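Local coordinates for protein lectin (Pleurotus ostreatus, PDB 6KBJ) that binds calcium ions and probably recognises carbohydrates such as N-acetyl-D-galactosamine through tandem calcium-bearing beta-sandwich domains, at residues I221-N226 and G234-R239; V250-L255 and Y283-L288. All coordinates share one frame; numbering follows the deposited sequence.

Contact 1. Residues I221-N226 and G234-R239; sequences IWTSDN and GSRAFR. With NAG (2-acetamido-2-deoxy-beta-D-glucopyranose), chain D.
Arg236 and Asp225 form the polar end of this contact, Phe238, Trp222 and Ile221 the apolar one, where strand 219-222 and the loop after it pack on strand 235-242 in the second beta-sandwich domain. The two strands are not paired with each other and meet through side chains; 351-358 and 331-333 connect them around the antiparallel sheet. Arginine suits its place because it serves both ends. Its CG lies 3.7 Å from Trp222 CZ2, and its chain then bends at chi2 (-77°), carrying the guanidinium past Thr223 to Asp225. There NE and NH2 grip the carboxylate side-on, both on OD2. NH2 meets OD2 from the syn side, whereas Arg236 NE comes from above the carboxylate plane, 2.9 Å from Asp225 OD2; both bonds are well bent. Doubled bonding of this kind restrains rotation of the guanidinium and would be expected to favour a charged aspartate. Deeper in, Phe238 CZ meets the Trp222 indole obliquely, near its rim and 3.9 Å from Trp222 CE3, with the ring planes inclined at 47°. The edge of the phenyl ring is turned to the Trp222-Thr223 peptide, while Ile221 CD1 approaches its CD2. Trp222 also lies about 4 Å, between nearest side-chain atoms, from the calcium ligand Asn301. Ser235 turns away, its OG 3.7 Å from C5 of the N-acetylglucosamine and hydrogen-bonded to Thr300 OG1. A second-shell bond steadies the arginine: Arg236 NH1 donates to Ser235 O at 2.9 Å, with the acceptor in the guanidinium plane.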
# COMPACT_ATOMS: atom_id res chain seq x y z
N ILE A 221 -0.90 -12.83 -17.31
CA ILE A 221 0.17 -13.09 -18.28
C ILE A 221 0.46 -14.54 -18.30
O ILE A 221 0.22 -15.29 -17.32
CB ILE A 221 1.51 -12.25 -18.06
CG1 ILE A 221 2.23 -12.62 -16.77
CG2 ILE A 221 1.17 -10.77 -18.14
CD1 ILE A 221 3.56 -11.86 -16.56
N TRP A 222 1.06 -14.91 -19.41
CA TRP A 222 1.70 -16.21 -19.48
C TRP A 222 2.74 -16.16 -20.60
O TRP A 222 3.00 -15.15 -21.29
CB TRP A 222 0.62 -17.33 -19.73
CG TRP A 222 0.88 -18.74 -19.26
CD1 TRP A 222 1.12 -19.80 -20.06
CD2 TRP A 222 0.95 -19.25 -17.89
NE1 TRP A 222 1.34 -20.92 -19.28
CE2 TRP A 222 1.26 -20.61 -17.96
CE3 TRP A 222 0.84 -18.67 -16.64
CZ2 TRP A 222 1.38 -21.40 -16.86
CZ3 TRP A 222 0.99 -19.48 -15.52
CH2 TRP A 222 1.24 -20.84 -15.65
N THR A 223 3.32 -17.31 -20.74
CA THR A 223 4.14 -17.74 -21.86
C THR A 223 3.24 -17.87 -23.09
O THR A 223 2.01 -18.02 -22.97
CB THR A 223 4.77 -18.99 -21.26
OG1 THR A 223 6.20 -18.82 -20.99
CG2 THR A 223 4.39 -20.05 -21.84
N SER A 224 3.85 -17.68 -24.24
CA SER A 224 3.28 -17.66 -25.62
C SER A 224 2.51 -18.86 -26.18
O SER A 224 1.83 -18.80 -27.20
CB SER A 224 4.50 -17.64 -26.54
OG SER A 224 4.48 -16.39 -26.99
N ASP A 225 2.92 -19.97 -25.66
CA ASP A 225 2.16 -21.13 -25.33
C ASP A 225 0.61 -21.16 -25.15
O ASP A 225 -0.03 -22.17 -25.39
CB ASP A 225 2.71 -21.33 -23.87
CG ASP A 225 3.13 -22.60 -23.68
OD1 ASP A 225 3.23 -23.17 -24.77
OD2 ASP A 225 3.26 -23.08 -22.55
N ASN A 226 0.09 -20.13 -24.48
CA ASN A 226 -1.31 -19.99 -24.05
C ASN A 226 -2.02 -19.40 -25.26
O ASN A 226 -1.74 -18.22 -25.59
CB ASN A 226 -1.34 -19.04 -22.84
CG ASN A 226 -2.65 -19.03 -22.11
OD1 ASN A 226 -3.69 -18.96 -22.73
ND2 ASN A 226 -2.59 -19.02 -20.77
N GLY A 234 2.86 -27.62 -18.52
CA GLY A 234 3.99 -27.21 -17.51
C GLY A 234 4.06 -26.13 -16.37
O GLY A 234 3.10 -25.51 -15.94
N SER A 235 5.27 -25.98 -15.83
CA SER A 235 5.70 -24.81 -15.09
C SER A 235 6.36 -23.82 -16.01
O SER A 235 6.90 -24.18 -17.04
CB SER A 235 6.60 -25.18 -13.97
OG SER A 235 5.92 -25.99 -13.01
N ARG A 236 6.17 -22.54 -15.71
CA ARG A 236 6.72 -21.44 -16.48
C ARG A 236 7.22 -20.40 -15.53
O ARG A 236 6.71 -20.26 -14.38
CB ARG A 236 5.68 -20.85 -17.35
CG ARG A 236 4.84 -21.89 -18.12
CD ARG A 236 5.71 -22.35 -19.23
NE ARG A 236 5.14 -23.10 -20.32
CZ ARG A 236 5.06 -24.42 -20.38
NH1 ARG A 236 5.35 -25.16 -19.34
NH2 ARG A 236 4.54 -24.99 -21.48
N ALA A 237 8.21 -19.65 -15.98
CA ALA A 237 8.83 -18.70 -15.08
C ALA A 237 8.71 -17.34 -15.70
O ALA A 237 8.65 -17.19 -16.94
CB ALA A 237 10.29 -19.05 -14.75
N PHE A 238 8.63 -16.35 -14.80
CA PHE A 238 8.50 -14.94 -15.17
C PHE A 238 9.43 -14.10 -14.28
O PHE A 238 9.55 -14.41 -13.07
CB PHE A 238 7.03 -14.52 -14.92
CG PHE A 238 6.04 -15.42 -15.67
CD1 PHE A 238 5.63 -16.55 -15.14
CD2 PHE A 238 5.64 -15.11 -16.92
CE1 PHE A 238 4.82 -17.41 -15.80
CE2 PHE A 238 4.81 -15.95 -17.65
CZ PHE A 238 4.38 -17.10 -17.05
N ARG A 239 9.91 -12.98 -14.83
CA ARG A 239 10.91 -12.14 -14.17
C ARG A 239 10.68 -10.73 -14.48
O ARG A 239 10.36 -10.33 -15.66
CB ARG A 239 12.36 -12.47 -14.60
CG ARG A 239 12.87 -13.85 -14.12
CD ARG A 239 14.35 -14.30 -14.47
NE ARG A 239 15.39 -13.89 -13.41
CZ ARG A 239 15.97 -12.75 -13.57
NH1 ARG A 239 15.66 -12.08 -14.66
NH2 ARG A 239 16.85 -12.29 -12.75
C1 NAG D . 8.17 -24.94 -10.14
C2 NAG D . 9.26 -25.92 -9.62
C3 NAG D . 8.84 -27.33 -10.08
C4 NAG D . 7.60 -27.68 -9.20
C5 NAG D . 6.52 -26.60 -9.45
C6 NAG D . 5.31 -26.68 -8.53
C7 NAG D . 11.42 -25.21 -10.67
C8 NAG D . 12.81 -24.73 -10.39
N2 NAG D . 10.68 -25.46 -9.63
O3 NAG D . 9.87 -28.26 -9.82
O4 NAG D . 7.11 -29.07 -9.27
O5 NAG D . 7.06 -25.27 -9.28
O6 NAG D . 5.64 -26.17 -7.24
O7 NAG D . 10.94 -25.41 -11.76

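Contact 2. Residues V250-L255 and Y283-L288; sequences VCATVL and YTIPNL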
# COMPACT_ATOMS: atom_id res chain seq x y z
N VAL A 250 12.80 1.19 -0.37
CA VAL A 250 12.67 0.76 1.03
C VAL A 250 11.82 -0.49 1.20
O VAL A 250 12.34 -1.51 1.60
CB VAL A 250 12.09 1.92 1.83
CG1 VAL A 250 11.98 1.57 3.31
CG2 VAL A 250 12.89 3.20 1.59
N CYS A 251 10.49 -0.46 0.90
CA CYS A 251 9.65 -1.68 1.10
C CYS A 251 8.85 -1.93 -0.18
O CYS A 251 8.60 -1.05 -0.99
CB CYS A 251 8.62 -1.56 2.34
SG CYS A 251 9.36 -1.19 3.99
N ALA A 252 8.44 -3.15 -0.34
CA ALA A 252 7.58 -3.50 -1.43
C ALA A 252 6.39 -4.27 -0.89
O ALA A 252 6.51 -4.98 0.14
CB ALA A 252 8.37 -4.35 -2.38
N THR A 253 5.24 -4.14 -1.56
CA THR A 253 4.09 -4.95 -1.23
C THR A 253 3.66 -5.64 -2.50
O THR A 253 3.61 -5.01 -3.56
CB THR A 253 2.91 -4.08 -0.77
OG1 THR A 253 3.28 -3.29 0.34
CG2 THR A 253 1.66 -4.95 -0.34
N VAL A 254 3.33 -6.91 -2.40
CA VAL A 254 3.10 -7.66 -3.58
C VAL A 254 1.75 -8.34 -3.44
O VAL A 254 1.53 -8.99 -2.45
CB VAL A 254 4.12 -8.78 -3.75
CG1 VAL A 254 3.86 -9.53 -5.03
CG2 VAL A 254 5.53 -8.21 -3.82
N LEU A 255 0.91 -8.19 -4.45
CA LEU A 255 -0.36 -8.88 -4.52
C LEU A 255 -0.32 -9.81 -5.70
O LEU A 255 0.00 -9.38 -6.80
CB LEU A 255 -1.48 -7.90 -4.68
CG LEU A 255 -2.90 -8.49 -4.83
CD1 LEU A 255 -3.33 -9.08 -3.53
CD2 LEU A 255 -3.85 -7.40 -5.23
N TYR A 283 1.93 -9.89 0.07
CA TYR A 283 3.18 -10.06 0.87
C TYR A 283 3.86 -8.75 1.08
O TYR A 283 3.72 -7.85 0.26
CB TYR A 283 4.16 -11.03 0.16
CG TYR A 283 3.64 -12.41 -0.11
CD1 TYR A 283 3.69 -13.41 0.85
CD2 TYR A 283 3.05 -12.70 -1.30
CE1 TYR A 283 3.17 -14.69 0.57
CE2 TYR A 283 2.55 -13.95 -1.59
CZ TYR A 283 2.60 -14.95 -0.64
OH TYR A 283 2.07 -16.19 -0.96
N THR A 284 4.57 -8.63 2.18
CA THR A 284 5.35 -7.43 2.50
C THR A 284 6.80 -7.86 2.45
O THR A 284 7.14 -8.90 2.96
CB THR A 284 5.07 -6.93 3.94
OG1 THR A 284 3.73 -6.42 3.99
CG2 THR A 284 6.01 -5.76 4.40
N ILE A 285 7.63 -7.04 1.82
CA ILE A 285 9.07 -7.19 1.70
C ILE A 285 9.69 -5.95 2.32
O ILE A 285 9.70 -4.88 1.75
CB ILE A 285 9.43 -7.36 0.22
CG1 ILE A 285 8.83 -8.70 -0.24
CG2 ILE A 285 10.97 -7.47 0.08
CD1 ILE A 285 8.28 -8.49 -1.54
N PRO A 286 10.04 -6.03 3.57
CA PRO A 286 10.54 -4.88 4.28
C PRO A 286 12.08 -4.60 4.13
O PRO A 286 12.58 -3.58 4.65
CB PRO A 286 10.27 -5.29 5.74
CG PRO A 286 10.64 -6.73 5.72
CD PRO A 286 10.09 -7.24 4.39
N ASN A 287 12.81 -5.51 3.47
CA ASN A 287 14.32 -5.52 3.49
C ASN A 287 14.78 -5.48 2.03
O ASN A 287 15.60 -6.26 1.61
CB ASN A 287 14.88 -6.82 4.14
CG ASN A 287 14.33 -8.07 3.47
OD1 ASN A 287 13.28 -8.00 2.80
ND2 ASN A 287 14.96 -9.23 3.69
N LEU A 288 14.17 -4.61 1.26
CA LEU A 288 14.57 -4.45 -0.12
C LEU A 288 16.07 -3.97 -0.24
O LEU A 288 16.57 -3.16 0.60
CB LEU A 288 13.68 -3.40 -0.74
CG LEU A 288 12.60 -3.70 -1.77
CD1 LEU A 288 12.04 -5.05 -1.87
CD2 LEU A 288 11.59 -2.59 -1.88
O HOH W 1 3.55 -4.29 2.82
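Strands 250-255 and 283-285 run antiparallel, their axes 4.7 Å apart at closest approach, and Ala252-Ile285 and Val254-Tyr283 are hydrogen-bonded pairs flanking the non-hydrogen-bonded pair Thr253-Thr284. Each outer pair exchanges two N-H...O=C bonds; the closest is Tyr283 N to Val254 O, at 2.7 Å. Ala252, Val254, Tyr283 and Ile285 share one face. On it Val254 CG2, anti to its own carbonyl carbon, reaches Ile285 CD1 at 3.6 Å; beta-branched residues suit an extended strand. Alanine is small enough at 252 to let Leu288 fold back from beyond the strand end, where Leu288 CD2 lies 3.7 Å from Ala252 CB and Leu288 CB rests against Val250 O. The pairing belongs to an antiparallel beta-sandwich: strand 249-259 is central in its sheet, with 307-316 along its other side, and Leu264 and Val266 of the facing sheet close over Val254, Tyr283 and Ile285. The phenol of Tyr283 reaches across to Tyr262, their hydroxyls hydrogen-bonded, which gives a polar end to an otherwise apolar layer. The other face is polar at Thr253 and Thr284, which exchange no backbone bond with each other. A water lies 2.7 Å from Thr253 OG1; its approach to Thr284 OG1 is short and doubtful. Thr253 OG1 also has a weak bond to a malonate ion. Further along, Cys251 SG is 3.9 Å from Pro286 CA and is joined by a disulfide to Cys89 on strand 87-96, tying the two domains covalently. The strand ends at Ile285, whose O receives a 3.3 Å C-H...O contact from Cys251 CA.

In the fold
Contact 1 closes before contact 2 opens along the chain, and strand 235-242 of the first is followed directly by strand 249-259 of the second. Their centres are 24 Å apart and their nearest atoms about 11 Å. They belong to different sheets of the second domain: contact 1 to the sheet near the outer side of the domain and the second calcium site, contact 2 to the sheet that faces the first domain. Contact 2 lies away from the annotated calcium sites. Contact 1 thus sits beside a metal site whose ligands include Gly303, which also binds N-acetyl-D-galactosamine, whereas contact 2 carries the Cys89-Cys251 link between the domains.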